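Local coordinates for protein concanavalin B (Canavalia ensiformis, PDB 6CAF) that may act as a carbohydrate-binding seed protein, built on the chitinase-like barrel of glycosyl hydrolase family 18, at residues 230-234 and 275-279; 243-249 and 281-287. All coordinates share one frame; numbering follows the deposited sequence.

Interaction 1: 230-234 and 275-279; sequences RNAWL and PYLPD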
loop_
_atom_site.group_PDB
_atom_site.type_symbol
_atom_site.label_atom_id
_atom_site.label_comp_id
_atom_site.label_asym_id
_atom_site.label_seq_id
_atom_site.Cartn_x
_atom_site.Cartn_y
_atom_site.Cartn_z
ATOM N N ARG A 230 19.699 -5.546 -0.117
ATOM C CA ARG A 230 20.389 -4.299 -0.456
ATOM C C ARG A 230 20.490 -4.136 -1.965
ATOM O O ARG A 230 20.283 -3.049 -2.511
ATOM C CB ARG A 230 21.781 -4.282 0.146
ATOM C CG ARG A 230 22.541 -3.031 -0.039
ATOM C CD ARG A 230 23.889 -3.073 0.674
ATOM N NE ARG A 230 24.527 -1.772 0.651
ATOM C CZ ARG A 230 25.284 -1.338 -0.325
ATOM N NH1 ARG A 230 25.543 -2.120 -1.358
ATOM N NH2 ARG A 230 25.764 -0.123 -0.268
ATOM N N ASN A 231 20.824 -5.231 -2.637
ATOM C CA ASN A 231 20.945 -5.206 -4.081
ATOM C C ASN A 231 19.607 -4.926 -4.765
ATOM O O ASN A 231 19.554 -4.192 -5.759
ATOM C CB ASN A 231 21.531 -6.503 -4.582
ATOM C CG ASN A 231 21.738 -6.449 -6.050
ATOM O OD1 ASN A 231 22.584 -5.694 -6.532
ATOM N ND2 ASN A 231 20.955 -7.221 -6.776
ATOM N N ALA A 232 18.551 -5.519 -4.242
ATOM C CA ALA A 232 17.231 -5.297 -4.807
ATOM C C ALA A 232 16.826 -3.831 -4.603
ATOM O O ALA A 232 16.262 -3.206 -5.505
ATOM C CB ALA A 232 16.225 -6.276 -4.236
ATOM N N TRP A 233 17.070 -3.293 -3.407
ATOM C CA TRP A 233 16.803 -1.881 -3.187
ATOM C C TRP A 233 17.548 -1.042 -4.220
ATOM O O TRP A 233 16.969 -0.147 -4.840
ATOM C CB TRP A 233 17.208 -1.491 -1.770
ATOM C CG TRP A 233 17.032 -0.059 -1.471
ATOM C CD1 TRP A 233 17.920 0.920 -1.715
ATOM C CD2 TRP A 233 15.860 0.582 -0.970
ATOM N NE1 TRP A 233 17.408 2.137 -1.350
ATOM C CE2 TRP A 233 16.138 1.951 -0.896
ATOM C CE3 TRP A 233 14.619 0.126 -0.543
ATOM C CZ2 TRP A 233 15.209 2.880 -0.422
ATOM C CZ3 TRP A 233 13.698 1.036 -0.082
ATOM C CH2 TRP A 233 14.011 2.394 -0.013
ATOM N N LEU A 234 18.834 -1.311 -4.402
ATOM C CA LEU A 234 19.598 -0.621 -5.417
ATOM C C LEU A 234 18.914 -0.688 -6.781
ATOM O O LEU A 234 18.779 0.324 -7.475
ATOM C CB LEU A 234 21.016 -1.197 -5.486
ATOM C CG LEU A 234 21.942 -0.579 -6.518
ATOM C CD1 LEU A 234 22.132 0.914 -6.286
ATOM C CD2 LEU A 234 23.287 -1.290 -6.567
ATOM N N PRO A 275 20.553 1.243 7.501
ATOM C CA PRO A 275 21.717 2.108 7.307
ATOM C C PRO A 275 22.462 1.878 6.008
ATOM O O PRO A 275 23.240 2.735 5.570
ATOM C CB PRO A 275 22.620 1.776 8.506
ATOM C CG PRO A 275 21.658 1.254 9.537
ATOM C CD PRO A 275 20.660 0.477 8.741
ATOM N N TYR A 276 22.216 0.725 5.411
ATOM C CA TYR A 276 22.984 0.260 4.295
ATOM C C TYR A 276 22.234 0.270 2.977
ATOM O O TYR A 276 22.695 -0.289 2.000
ATOM C CB TYR A 276 23.528 -1.129 4.612
ATOM C CG TYR A 276 24.436 -1.113 5.787
ATOM C CD1 TYR A 276 25.599 -0.419 5.739
ATOM C CD2 TYR A 276 24.092 -1.733 6.983
ATOM C CE1 TYR A 276 26.457 -0.392 6.822
ATOM C CE2 TYR A 276 24.919 -1.683 8.081
ATOM C CZ TYR A 276 26.108 -0.995 7.992
ATOM O OH TYR A 276 26.961 -0.933 9.061
ATOM N N LEU A 277 21.073 0.894 2.949
ATOM C CA LEU A 277 20.333 0.988 1.692
ATOM C C LEU A 277 20.942 2.060 0.806
ATOM O O LEU A 277 21.078 3.201 1.238
ATOM C CB LEU A 277 18.884 1.358 1.976
ATOM C CG LEU A 277 18.082 0.325 2.751
ATOM C CD1 LEU A 277 16.699 0.862 3.013
ATOM C CD2 LEU A 277 18.060 -1.031 2.070
ATOM N N PRO A 278 21.286 1.714 -0.449
ATOM C CA PRO A 278 21.811 2.768 -1.315
ATOM C C PRO A 278 20.869 3.943 -1.496
ATOM O O PRO A 278 19.678 3.759 -1.657
ATOM C CB PRO A 278 22.054 2.036 -2.634
ATOM C CG PRO A 278 22.402 0.653 -2.222
ATOM C CD PRO A 278 21.525 0.375 -1.017
ATOM N N ASP A 279 21.426 5.148 -1.485
ATOM C CA ASP A 279 20.643 6.371 -1.619
ATOM C C ASP A 279 19.568 6.510 -0.540
ATOM O O ASP A 279 18.552 7.181 -0.727
ATOM C CB ASP A 279 20.063 6.543 -3.031
ATOM C CG ASP A 279 21.118 6.811 -4.078
ATOM O OD1 ASP A 279 22.155 7.412 -3.750
ATOM O OD2 ASP A 279 20.885 6.439 -5.229
#
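W233 reaches from helix 227-239 into the loop 275-279 and meets it with both edge and face. At the edge, NE1 donates a hydrogen bond of 2.8 Å to the carbonyl O of P278. The oxygen lies only 7° out of the indole plane, and the nitrogen lies in the carbonyl plane. One face of the indole is covered by L277. Its CB makes a CH-pi contact 3.8 Å from the centroid of the five-membered ring, and its CD1 lies 3.9 Å above the plane, over the centre of the ring system. The pyrrolidine of P278 packs among R230, W233 and L234. CD of P278 is 3.7 Å from CD1 of W233, and CG of P278 lies over one face of the R230 guanidinium. CB of P278 is 3.8 Å from CD1 of L234. R230 runs out extended, with CG opposite its backbone N (chi1 -176°), which carries NE past the proline to the carbonyl O of Y276. That bond is weak, 2.7 Å long from NE to O but bent to 128° at the hydrogen. With an alanine at W233, the P278 carbonyl would probably lose its indole donor and a gap would open beside L277. Further out, the six-membered ring of W233 packs on L247 and L249, and L277 also touches L249. The contact packs helix 227-239 against the loop between helices 266-273 and 280-283 on the outside of the TIM barrel, and W233 and L277 join both to strand 247-252.

Interaction 2: 243-249 and 281-287; sequences RDKNLFL and QTRYAGI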
loop_
_atom_site.group_PDB
_atom_site.type_symbol
_atom_site.label_atom_id
_atom_site.label_comp_id
_atom_site.label_asym_id
_atom_site.label_seq_id
_atom_site.Cartn_x
_atom_site.Cartn_y
_atom_site.Cartn_z
ATOM N N ARG A 243 13.713 10.684 -8.924
ATOM C CA ARG A 243 14.623 10.330 -7.840
ATOM C C ARG A 243 14.270 11.108 -6.558
ATOM O O ARG A 243 15.089 11.802 -5.965
ATOM C CB ARG A 243 16.079 10.553 -8.255
ATOM C CG ARG A 243 16.522 9.903 -9.572
ATOM C CD ARG A 243 16.087 8.461 -9.807
ATOM N NE ARG A 243 16.950 7.796 -10.787
ATOM C CZ ARG A 243 16.652 6.688 -11.448
ATOM N NH1 ARG A 243 15.499 6.113 -11.283
ATOM N NH2 ARG A 243 17.530 6.133 -12.272
ATOM N N ASP A 244 13.047 10.920 -6.116
ATOM C CA ASP A 244 12.499 11.573 -4.940
ATOM C C ASP A 244 12.461 10.574 -3.769
ATOM O O ASP A 244 12.781 9.394 -3.910
ATOM C CB ASP A 244 11.066 12.073 -5.244
ATOM C CG ASP A 244 10.995 13.233 -6.209
ATOM O OD1 ASP A 244 12.002 13.917 -6.477
ATOM O OD2 ASP A 244 9.870 13.486 -6.697
ATOM N N LYS A 245 12.007 11.040 -2.620
ATOM C CA LYS A 245 11.849 10.191 -1.466
ATOM C C LYS A 245 10.560 9.424 -1.598
ATOM O O LYS A 245 9.554 9.760 -0.982
ATOM C CB LYS A 245 11.867 11.049 -0.219
ATOM C CG LYS A 245 12.153 10.335 1.059
ATOM C CD LYS A 245 12.638 11.235 2.209
ATOM C CE LYS A 245 14.027 11.777 1.911
ATOM N NZ LYS A 245 14.767 12.204 3.126
ATOM N N ASN A 246 10.598 8.393 -2.432
ATOM C CA ASN A 246 9.379 7.744 -2.881
ATOM C C ASN A 246 9.398 6.228 -2.758
ATOM O O ASN A 246 8.453 5.605 -3.224
ATOM C CB ASN A 246 9.022 8.165 -4.304
ATOM C CG ASN A 246 10.120 7.909 -5.319
ATOM O OD1 ASN A 246 11.085 7.196 -5.065
ATOM N ND2 ASN A 246 9.954 8.505 -6.518
ATOM N N LEU A 247 10.433 5.675 -2.114
ATOM C CA LEU A 247 10.582 4.232 -1.997
ATOM C C LEU A 247 10.403 3.783 -0.561
ATOM O O LEU A 247 11.008 4.328 0.365
ATOM C CB LEU A 247 11.926 3.760 -2.492
ATOM C CG LEU A 247 12.279 4.007 -3.922
ATOM C CD1 LEU A 247 13.642 3.395 -4.218
ATOM C CD2 LEU A 247 11.222 3.440 -4.814
ATOM N N PHE A 248 9.560 2.771 -0.406
ATOM C CA PHE A 248 9.318 2.171 0.877
ATOM C C PHE A 248 9.634 0.689 0.812
ATOM O O PHE A 248 9.457 0.070 -0.249
ATOM C CB PHE A 248 7.850 2.261 1.268
ATOM C CG PHE A 248 7.314 3.635 1.495
ATOM C CD1 PHE A 248 7.042 4.475 0.433
ATOM C CD2 PHE A 248 6.990 4.062 2.789
ATOM C CE1 PHE A 248 6.470 5.711 0.641
ATOM C CE2 PHE A 248 6.441 5.318 3.001
ATOM C CZ PHE A 248 6.157 6.124 1.908
ATOM N N LEU A 249 10.044 0.118 1.946
ATOM C CA LEU A 249 10.120 -1.337 2.066
ATOM C C LEU A 249 8.816 -1.854 2.634
ATOM O O LEU A 249 8.447 -1.505 3.769
ATOM C CB LEU A 249 11.231 -1.792 3.007
ATOM C CG LEU A 249 12.639 -1.386 2.627
ATOM C CD1 LEU A 249 12.987 -0.039 3.257
ATOM C CD2 LEU A 249 13.624 -2.427 3.138
ATOM N N GLN A 281 19.502 8.493 1.897
ATOM C CA GLN A 281 19.187 9.849 2.260
ATOM C C GLN A 281 18.277 10.587 1.283
ATOM O O GLN A 281 17.694 11.594 1.657
ATOM C CB GLN A 281 20.479 10.655 2.492
ATOM C CG GLN A 281 21.364 10.099 3.612
ATOM C CD GLN A 281 20.652 9.984 4.960
ATOM O OE1 GLN A 281 19.750 10.765 5.284
ATOM N NE2 GLN A 281 21.082 9.018 5.764
ATOM N N THR A 282 18.179 10.107 0.048
ATOM C CA THR A 282 17.343 10.754 -0.929
ATOM C C THR A 282 16.138 9.943 -1.380
ATOM O O THR A 282 15.200 10.523 -1.866
ATOM C CB THR A 282 18.126 11.164 -2.179
ATOM O OG1 THR A 282 18.778 10.019 -2.723
ATOM C CG2 THR A 282 19.181 12.215 -1.818
ATOM N N ARG A 283 16.144 8.620 -1.206
ATOM C CA ARG A 283 15.091 7.795 -1.774
ATOM C C ARG A 283 14.207 7.117 -0.741
ATOM O O ARG A 283 13.092 6.747 -1.058
ATOM C CB ARG A 283 15.663 6.736 -2.717
ATOM C CG ARG A 283 16.463 7.325 -3.857
ATOM C CD ARG A 283 15.682 8.269 -4.752
ATOM N NE ARG A 283 14.474 7.676 -5.282
ATOM C CZ ARG A 283 14.451 6.877 -6.348
ATOM N NH1 ARG A 283 15.572 6.570 -6.996
ATOM N NH2 ARG A 283 13.304 6.358 -6.760
ATOM N N TYR A 284 14.727 6.877 0.475
ATOM C CA TYR A 284 13.996 6.094 1.457
ATOM C C TYR A 284 12.928 6.939 2.151
ATOM O O TYR A 284 13.236 7.961 2.794
ATOM C CB TYR A 284 14.956 5.535 2.493
ATOM C CG TYR A 284 14.319 4.954 3.715
ATOM C CD1 TYR A 284 13.727 3.709 3.703
ATOM C CD2 TYR A 284 14.295 5.660 4.892
ATOM C CE1 TYR A 284 13.115 3.190 4.836
ATOM C CE2 TYR A 284 13.690 5.159 6.022
ATOM C CZ TYR A 284 13.118 3.925 5.999
ATOM O OH TYR A 284 12.512 3.400 7.113
ATOM N N ALA A 285 11.676 6.483 2.060
ATOM C CA ALA A 285 10.559 7.141 2.685
ATOM C C ALA A 285 10.052 6.445 3.943
ATOM O O ALA A 285 9.420 7.074 4.805
ATOM C CB ALA A 285 9.417 7.272 1.691
ATOM N N GLY A 286 10.273 5.138 4.050
ATOM C CA GLY A 286 9.736 4.421 5.199
ATOM C C GLY A 286 9.434 2.984 4.866
ATOM O O GLY A 286 10.036 2.376 3.961
ATOM N N ILE A 287 8.501 2.435 5.634
ATOM C CA ILE A 287 8.164 1.048 5.520
ATOM C C ILE A 287 6.651 0.881 5.496
ATOM O O ILE A 287 5.911 1.748 5.983
ATOM C CB ILE A 287 8.757 0.206 6.661
ATOM C CG1 ILE A 287 8.191 0.575 7.998
ATOM C CG2 ILE A 287 10.286 0.289 6.665
ATOM C CD1 ILE A 287 8.646 -0.329 9.139
HETATM O O HOH W 1 15.505 9.345 3.380
HETATM O O HOH W 2 17.381 12.452 4.507
#
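Two neighbouring parallel strands of the TIM barrel, 247-252 and 284-290, pair here just as their chains enter the sheet. L247 N donates to R283 O, and L247 O receives A285 N in a nearly straight bond of 2.8 Å (169° at the hydrogen). L249 N then donates to G286 O. F248 points to one side of the sheet, and the A285 methyl lies over one face of its ring, with CB 3.6 Å from the centroid; F248 also stacks on F210. On the other side, CD1 of L249 meets the Y284 ring at its edge, 3.6 Å from CE1. The Y284 hydroxyl bonds to T30. Before the strands, the K245 side chain passes the Y284 carbonyl O, CG 3.1 Å from it, and bends at chi3 to bring NZ to Q281 O in a weak bond. One water links NZ to Y284 O. R283 folds back over the loop 243-246, its chain bent at chi2 and chi3. CA of R243 and CD1 of L247 cover opposite faces of its guanidinium. NH1 and NH2 also reach the backbone oxygens of T237 and V240, respectively. NE donates to D244 O at 2.8 Å, and NH2 meets a lone pair of N246 OD1 at 2.9 Å, within 1° of the guanidinium plane.

How the interactions relate
Following the chain from the N terminus, helix 227-239 is the first of the elements involved; the loop at 243-246 and strand 247-252 come next. Helix 266-273 follows, and the loop 275-279 returns to helix 227-239, closing interaction 1 across 40 residues. Helix 280-283 then leads into strand 284-290, which closes interaction 2 across 31 residues. The segments alternate, so the two closures cross rather than nest. Interaction 1 ties a helix to a loop on the outside of the barrel, and interaction 2 joins adjacent strands of its wall. They touch directly: W233 CZ2 lies 3.9 Å from Y284 CA.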